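Local coordinates for histidine triad protein (Bacillus subtilis, PDB 1Y23) that probably binds nucleotides and hydrolyses or transfers nucleotidyl groups, as enzymes of the histidine triad family do, at residues 82-87 with 103-108; 26-31 with 62-67. One frame throughout, in Å; residues are numbered along the deposited sequence.

Both contacts belong to the HIT domain and meet its antiparallel sheet, with their centres about 17 Å apart. Interaction 1 pairs strand 83-90, outermost within the chain but continued by the second subunit, with strand 103-108, where H104 ends the His-x-His-x-His run begun by zinc ligand H100; interaction 2 sets the loop between helices 58-62 and 67-79 against strand 28-32. They touch at one point, M103 CB lying 3.0 Å from Y64 OH. V44 of the strand between them hydrogen-bonds to both sides, to M103 through the backbone and to Y64 OH. The zinc, held by C7, C10, H49 and H100, is about 12 Å from the side chain of Y64, and both contacts reach the second subunit.

Interaction 1. Residues 82-87 with 103-108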
loop_
_atom_site.group_PDB
_atom_site.type_symbol
_atom_site.label_atom_id
_atom_site.label_comp_id
_atom_site.label_asym_id
_atom_site.label_seq_id
_atom_site.Cartn_x
_atom_site.Cartn_y
_atom_site.Cartn_z
ATOM N N ILE B 82 -5.506 17.038 -2.299
ATOM C CA ILE B 82 -5.123 17.467 -0.957
ATOM C C ILE B 82 -4.487 16.308 -0.187
ATOM O O ILE B 82 -3.934 16.498 0.894
ATOM C CB ILE B 82 -6.354 17.986 -0.169
ATOM C CG1 ILE B 82 -7.393 16.868 -0.012
ATOM C CG2 ILE B 82 -6.967 19.162 -0.901
ATOM C CD1 ILE B 82 -8.599 17.264 0.825
ATOM N N GLY B 83 -4.587 15.109 -0.757
ATOM C CA GLY B 83 -4.026 13.918 -0.142
ATOM C C GLY B 83 -3.952 12.783 -1.150
ATOM O O GLY B 83 -4.317 12.958 -2.314
ATOM N N LEU B 84 -3.481 11.618 -0.713
ATOM C CA LEU B 84 -3.374 10.463 -1.601
ATOM C C LEU B 84 -3.051 9.190 -0.818
ATOM O O LEU B 84 -2.255 9.216 0.116
ATOM C CB LEU B 84 -2.297 10.716 -2.670
ATOM C CG LEU B 84 -2.016 9.564 -3.645
ATOM C CD1 LEU B 84 -1.624 10.086 -5.023
ATOM C CD2 LEU B 84 -0.921 8.691 -3.065
ATOM N N ASN B 85 -3.684 8.078 -1.183
ATOM C CA ASN B 85 -3.413 6.816 -0.497
ATOM C C ASN B 85 -3.036 5.734 -1.493
ATOM O O ASN B 85 -3.310 5.851 -2.688
ATOM C CB ASN B 85 -4.643 6.285 0.271
ATOM C CG ASN B 85 -5.410 7.361 1.017
ATOM O OD1 ASN B 85 -6.264 8.034 0.445
ATOM N ND2 ASN B 85 -5.119 7.515 2.305
ATOM N N THR B 86 -2.384 4.691 -0.989
ATOM C CA THR B 86 -2.067 3.525 -1.801
ATOM C C THR B 86 -2.646 2.405 -0.948
ATOM O O THR B 86 -2.477 2.386 0.275
ATOM C CB THR B 86 -0.522 3.308 -2.060
ATOM O OG1 THR B 86 0.156 2.961 -0.841
ATOM C CG2 THR B 86 0.101 4.561 -2.665
ATOM N N LEU B 87 -3.370 1.508 -1.609
ATOM C CA LEU B 87 -4.032 0.386 -0.961
ATOM C C LEU B 87 -3.894 -0.900 -1.751
ATOM O O LEU B 87 -4.092 -0.937 -2.966
ATOM C CB LEU B 87 -5.521 0.684 -0.782
ATOM C CG LEU B 87 -6.402 -0.427 -0.198
ATOM C CD1 LEU B 87 -6.018 -0.691 1.253
ATOM C CD2 LEU B 87 -7.869 -0.012 -0.293
ATOM N N MET B 103 -2.178 -2.589 -6.857
ATOM C CA MET B 103 -2.081 -1.519 -5.881
ATOM C C MET B 103 -2.995 -0.391 -6.332
ATOM O O MET B 103 -2.970 -0.005 -7.500
ATOM C CB MET B 103 -0.643 -1.003 -5.816
ATOM C CG MET B 103 -0.435 0.163 -4.871
ATOM S SD MET B 103 -0.093 -0.367 -3.179
ATOM C CE MET B 103 1.684 -0.142 -3.121
ATOM N N HIS B 104 -3.822 0.118 -5.421
ATOM C CA HIS B 104 -4.702 1.235 -5.745
ATOM C C HIS B 104 -3.983 2.524 -5.386
ATOM O O HIS B 104 -3.417 2.642 -4.297
ATOM C CB HIS B 104 -5.992 1.224 -4.919
ATOM C CG HIS B 104 -6.920 0.097 -5.225
ATOM N ND1 HIS B 104 -6.902 -1.094 -4.529
ATOM C CD2 HIS B 104 -7.934 -0.006 -6.116
ATOM C CE1 HIS B 104 -7.869 -1.876 -4.974
ATOM N NE2 HIS B 104 -8.510 -1.240 -5.937
ATOM N N ILE B 105 -4.005 3.483 -6.299
ATOM C CA ILE B 105 -3.413 4.785 -6.045
ATOM C C ILE B 105 -4.607 5.726 -6.023
ATOM O O ILE B 105 -5.146 6.093 -7.068
ATOM C CB ILE B 105 -2.431 5.189 -7.156
ATOM C CG1 ILE B 105 -1.247 4.212 -7.154
ATOM C CG2 ILE B 105 -1.959 6.621 -6.942
ATOM C CD1 ILE B 105 -0.142 4.576 -8.113
ATOM N N ILE B 106 -5.030 6.104 -4.824
ATOM C CA ILE B 106 -6.206 6.945 -4.684
ATOM C C ILE B 106 -5.947 8.385 -4.275
ATOM O O ILE B 106 -5.550 8.666 -3.149
ATOM C CB ILE B 106 -7.195 6.308 -3.690
ATOM C CG1 ILE B 106 -7.494 4.862 -4.122
ATOM C CG2 ILE B 106 -8.481 7.119 -3.642
ATOM C CD1 ILE B 106 -8.117 3.997 -3.036
ATOM N N PRO B 107 -6.149 9.323 -5.211
ATOM C CA PRO B 107 -5.935 10.736 -4.897
ATOM C C PRO B 107 -7.115 11.178 -4.039
ATOM O O PRO B 107 -8.225 10.659 -4.192
ATOM C CB PRO B 107 -5.925 11.396 -6.274
ATOM C CG PRO B 107 -6.897 10.558 -7.041
ATOM C CD PRO B 107 -6.519 9.150 -6.628
ATOM N N ARG B 108 -6.873 12.107 -3.122
ATOM C CA ARG B 108 -7.929 12.594 -2.236
ATOM C C ARG B 108 -8.222 14.065 -2.500
ATOM O O ARG B 108 -7.308 14.861 -2.711
ATOM C CB ARG B 108 -7.525 12.386 -0.767
ATOM C CG ARG B 108 -7.370 10.922 -0.368
ATOM C CD ARG B 108 -8.707 10.168 -0.508
ATOM N NE ARG B 108 -9.645 10.456 0.573
ATOM C CZ ARG B 108 -9.476 10.073 1.838
ATOM N NH1 ARG B 108 -10.381 10.381 2.754
ATOM N NH2 ARG B 108 -8.408 9.373 2.192
#
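H104 and L87 close one end of an antiparallel strand pair of the HIT fold, and R108 faces a classic beta bulge at the other. L87 O takes two donors from the same histidine: H104 N at 2.7 Å, nearly straight, and H104 ND1 at 3.2 Å, which approaches above the carbonyl plane while L87 O stays close to the imidazole plane. The ND1 bond is what helps hold the rotation of the ring, whose residue is the last histidine of the family's triad and is probably part of the active site, with H41 and H102 meeting it as well. At the centre N85 and I106 exchange both backbone bonds, each 2.8 Å. In the bulge, R108 O receives I82 N at 2.9 Å and G83 N only weakly at 3.4 Å, while R108 N answers to G83 O. The arginine chain is bent at chi2 (-63°) and chi3 (-76°), which turns its guanidinium over to N85 on the partner strand. NH2 then reaches N85 OD1 at 3.1 Å, the two planes being 30° apart, and NE forms a salt bridge with D113. The other end of the amide is also satisfied, N85 ND2 donating to A94 O and N89 OD1 of the second subunit, whose strand continues the sheet. A leucine in place of R108 would probably leave N85 OD1 without its side-chain donor and D113 without its counter-charge. On the face bearing L84 and I105 the two side chains meet through methyls alone, L84 CD1 resting 4.0 Å from I105 CG2.

Interaction 2. Residues 26-31 with 62-67; sequences EHVLAF and KQYFHA
V28 and H27, where strand 28-32 of the HIT sheet begins, meet Q63, Y64 and A67 in the loop between helices 58-62 and 67-79, and no hydrogen bond crosses the contact. The tight part is the buried valine, wedged against the loop backbone. With CG1 anti to the backbone N (chi1 -174°), its two methyls divide the work: CG1 touches A67 CB at 4.1 Å, and CG2 lies beside Y64 CA at 3.7 Å. CG2 also comes to 2.9 Å from Q63 O, a separation so short for carbon and oxygen that its exact value is doubtful. The ring of Y64 is reached obliquely by the same CG2; beyond it, Y64 packs on P46 and meets Y101 edge-to-face. A67 in turn rests on Y23 of the neighbouring strand 21-24.

Toward solvent the contact changes character, for H27 and Q63 are both partly exposed. The amide of Q63 stacks on the imidazole, the planes only 10° apart, with CD placed over the ring centre 3.6 Å above its plane. Q63 CG adds a CH-pi contact over that face, 4.1 Å from the ring centroid. H27 NE2 and Q63 NE2 come close without bonding, so flat overlap rather than a directed bond joins the pair. The backbone here is held by D25, whose OD1 accepts from both H27 N and V28 N. The opposite face of the imidazole is met, off toward its rim, by E26 CG.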
loop_
_atom_site.group_PDB
_atom_site.type_symbol
_atom_site.label_atom_id
_atom_site.label_comp_id
_atom_site.label_asym_id
_atom_site.label_seq_id
_atom_site.Cartn_x
_atom_site.Cartn_y
_atom_site.Cartn_z
ATOM N N GLU B 26 8.525 -2.876 -19.084
ATOM C CA GLU B 26 8.700 -4.308 -19.265
ATOM C C GLU B 26 8.001 -5.216 -18.242
ATOM O O GLU B 26 7.535 -6.303 -18.590
ATOM C CB GLU B 26 10.197 -4.621 -19.301
ATOM C CG GLU B 26 10.536 -6.057 -19.638
ATOM C CD GLU B 26 12.030 -6.268 -19.822
ATOM O OE1 GLU B 26 12.437 -7.433 -20.041
ATOM O OE2 GLU B 26 12.789 -5.270 -19.751
ATOM N N HIS B 27 7.905 -4.772 -16.994
ATOM C CA HIS B 27 7.297 -5.601 -15.954
ATOM C C HIS B 27 6.068 -5.013 -15.282
ATOM O O HIS B 27 5.356 -5.710 -14.562
ATOM C CB HIS B 27 8.343 -5.888 -14.882
ATOM C CG HIS B 27 9.653 -6.353 -15.433
ATOM N ND1 HIS B 27 9.810 -7.585 -16.031
ATOM C CD2 HIS B 27 10.865 -5.753 -15.477
ATOM C CE1 HIS B 27 11.065 -7.723 -16.417
ATOM N NE2 HIS B 27 11.725 -6.627 -16.094
ATOM N N VAL B 28 5.816 -3.735 -15.517
ATOM C CA VAL B 28 4.687 -3.079 -14.890
ATOM C C VAL B 28 3.684 -2.483 -15.872
ATOM O O VAL B 28 4.032 -2.109 -16.990
ATOM C CB VAL B 28 5.179 -1.953 -13.948
ATOM C CG1 VAL B 28 4.012 -1.365 -13.174
ATOM C CG2 VAL B 28 6.230 -2.503 -12.976
ATOM N N LEU B 29 2.432 -2.413 -15.438
ATOM C CA LEU B 29 1.366 -1.830 -16.225
ATOM C C LEU B 29 0.412 -1.126 -15.264
ATOM O O LEU B 29 -0.072 -1.724 -14.292
ATOM C CB LEU B 29 0.605 -2.894 -17.022
ATOM C CG LEU B 29 -0.540 -2.364 -17.912
ATOM C CD1 LEU B 29 0.007 -1.335 -18.915
ATOM C CD2 LEU B 29 -1.188 -3.518 -18.662
ATOM N N ALA B 30 0.171 0.154 -15.535
ATOM C CA ALA B 30 -0.729 0.972 -14.733
ATOM C C ALA B 30 -1.866 1.484 -15.621
ATOM O O ALA B 30 -1.658 1.818 -16.791
ATOM C CB ALA B 30 0.028 2.134 -14.122
ATOM N N PHE B 31 -3.068 1.533 -15.058
ATOM C CA PHE B 31 -4.249 1.985 -15.785
ATOM C C PHE B 31 -5.366 2.411 -14.838
ATOM O O PHE B 31 -5.450 1.944 -13.700
ATOM C CB PHE B 31 -4.748 0.877 -16.718
ATOM C CG PHE B 31 -4.963 -0.444 -16.036
ATOM C CD1 PHE B 31 -6.128 -0.693 -15.318
ATOM C CD2 PHE B 31 -3.992 -1.441 -16.109
ATOM C CE1 PHE B 31 -6.327 -1.917 -14.681
ATOM C CE2 PHE B 31 -4.177 -2.669 -15.478
ATOM C CZ PHE B 31 -5.348 -2.911 -14.760
ATOM N N LYS B 62 11.518 -5.579 -7.060
ATOM C CA LYS B 62 12.382 -4.549 -7.618
ATOM C C LYS B 62 11.856 -4.019 -8.962
ATOM O O LYS B 62 11.952 -2.826 -9.241
ATOM C CB LYS B 62 13.801 -5.110 -7.787
ATOM C CG LYS B 62 14.785 -4.179 -8.492
ATOM C CD LYS B 62 16.091 -4.910 -8.822
ATOM C CE LYS B 62 17.052 -4.026 -9.598
ATOM N NZ LYS B 62 18.320 -4.726 -9.955
ATOM N N GLN B 63 11.304 -4.905 -9.785
ATOM C CA GLN B 63 10.776 -4.510 -11.091
ATOM C C GLN B 63 9.375 -3.900 -10.980
ATOM O O GLN B 63 8.771 -3.555 -11.995
ATOM C CB GLN B 63 10.691 -5.723 -12.029
ATOM C CG GLN B 63 11.893 -6.662 -11.981
ATOM C CD GLN B 63 11.612 -7.985 -12.671
ATOM O OE1 GLN B 63 10.525 -8.546 -12.528
ATOM N NE2 GLN B 63 12.588 -8.496 -13.405
ATOM N N TYR B 64 8.861 -3.768 -9.758
ATOM C CA TYR B 64 7.521 -3.236 -9.560
ATOM C C TYR B 64 7.346 -1.935 -8.793
ATOM O O TYR B 64 6.841 -0.955 -9.340
ATOM C CB TYR B 64 6.632 -4.283 -8.885
ATOM C CG TYR B 64 5.259 -3.756 -8.546
ATOM C CD1 TYR B 64 4.262 -3.673 -9.513
ATOM C CD2 TYR B 64 4.975 -3.280 -7.261
ATOM C CE1 TYR B 64 3.010 -3.124 -9.214
ATOM C CE2 TYR B 64 3.729 -2.725 -6.949
ATOM C CZ TYR B 64 2.750 -2.653 -7.934
ATOM O OH TYR B 64 1.516 -2.108 -7.635
ATOM N N PHE B 65 7.750 -1.928 -7.527
ATOM C CA PHE B 65 7.551 -0.768 -6.665
ATOM C C PHE B 65 8.042 0.599 -7.121
ATOM O O PHE B 65 7.415 1.604 -6.795
ATOM C CB PHE B 65 8.115 -1.036 -5.266
ATOM C CG PHE B 65 7.746 0.030 -4.258
ATOM C CD1 PHE B 65 6.415 0.227 -3.888
ATOM C CD2 PHE B 65 8.717 0.860 -3.709
ATOM C CE1 PHE B 65 6.063 1.238 -2.989
ATOM C CE2 PHE B 65 8.372 1.874 -2.809
ATOM C CZ PHE B 65 7.042 2.061 -2.450
ATOM N N HIS B 66 9.154 0.652 -7.850
ATOM C CA HIS B 66 9.673 1.943 -8.283
ATOM C C HIS B 66 8.629 2.747 -9.071
ATOM O O HIS B 66 8.594 3.982 -9.002
ATOM C CB HIS B 66 10.948 1.777 -9.124
ATOM C CG HIS B 66 10.695 1.311 -10.520
ATOM N ND1 HIS B 66 10.641 -0.023 -10.863
ATOM C CD2 HIS B 66 10.405 2.002 -11.650
ATOM C CE1 HIS B 66 10.324 -0.135 -12.141
ATOM N NE2 HIS B 66 10.174 1.080 -12.641
ATOM N N ALA B 67 7.771 2.056 -9.810
ATOM C CA ALA B 67 6.742 2.736 -10.593
ATOM C C ALA B 67 5.682 3.438 -9.724
ATOM O O ALA B 67 5.105 4.451 -10.136
ATOM C CB ALA B 67 6.065 1.751 -11.547
#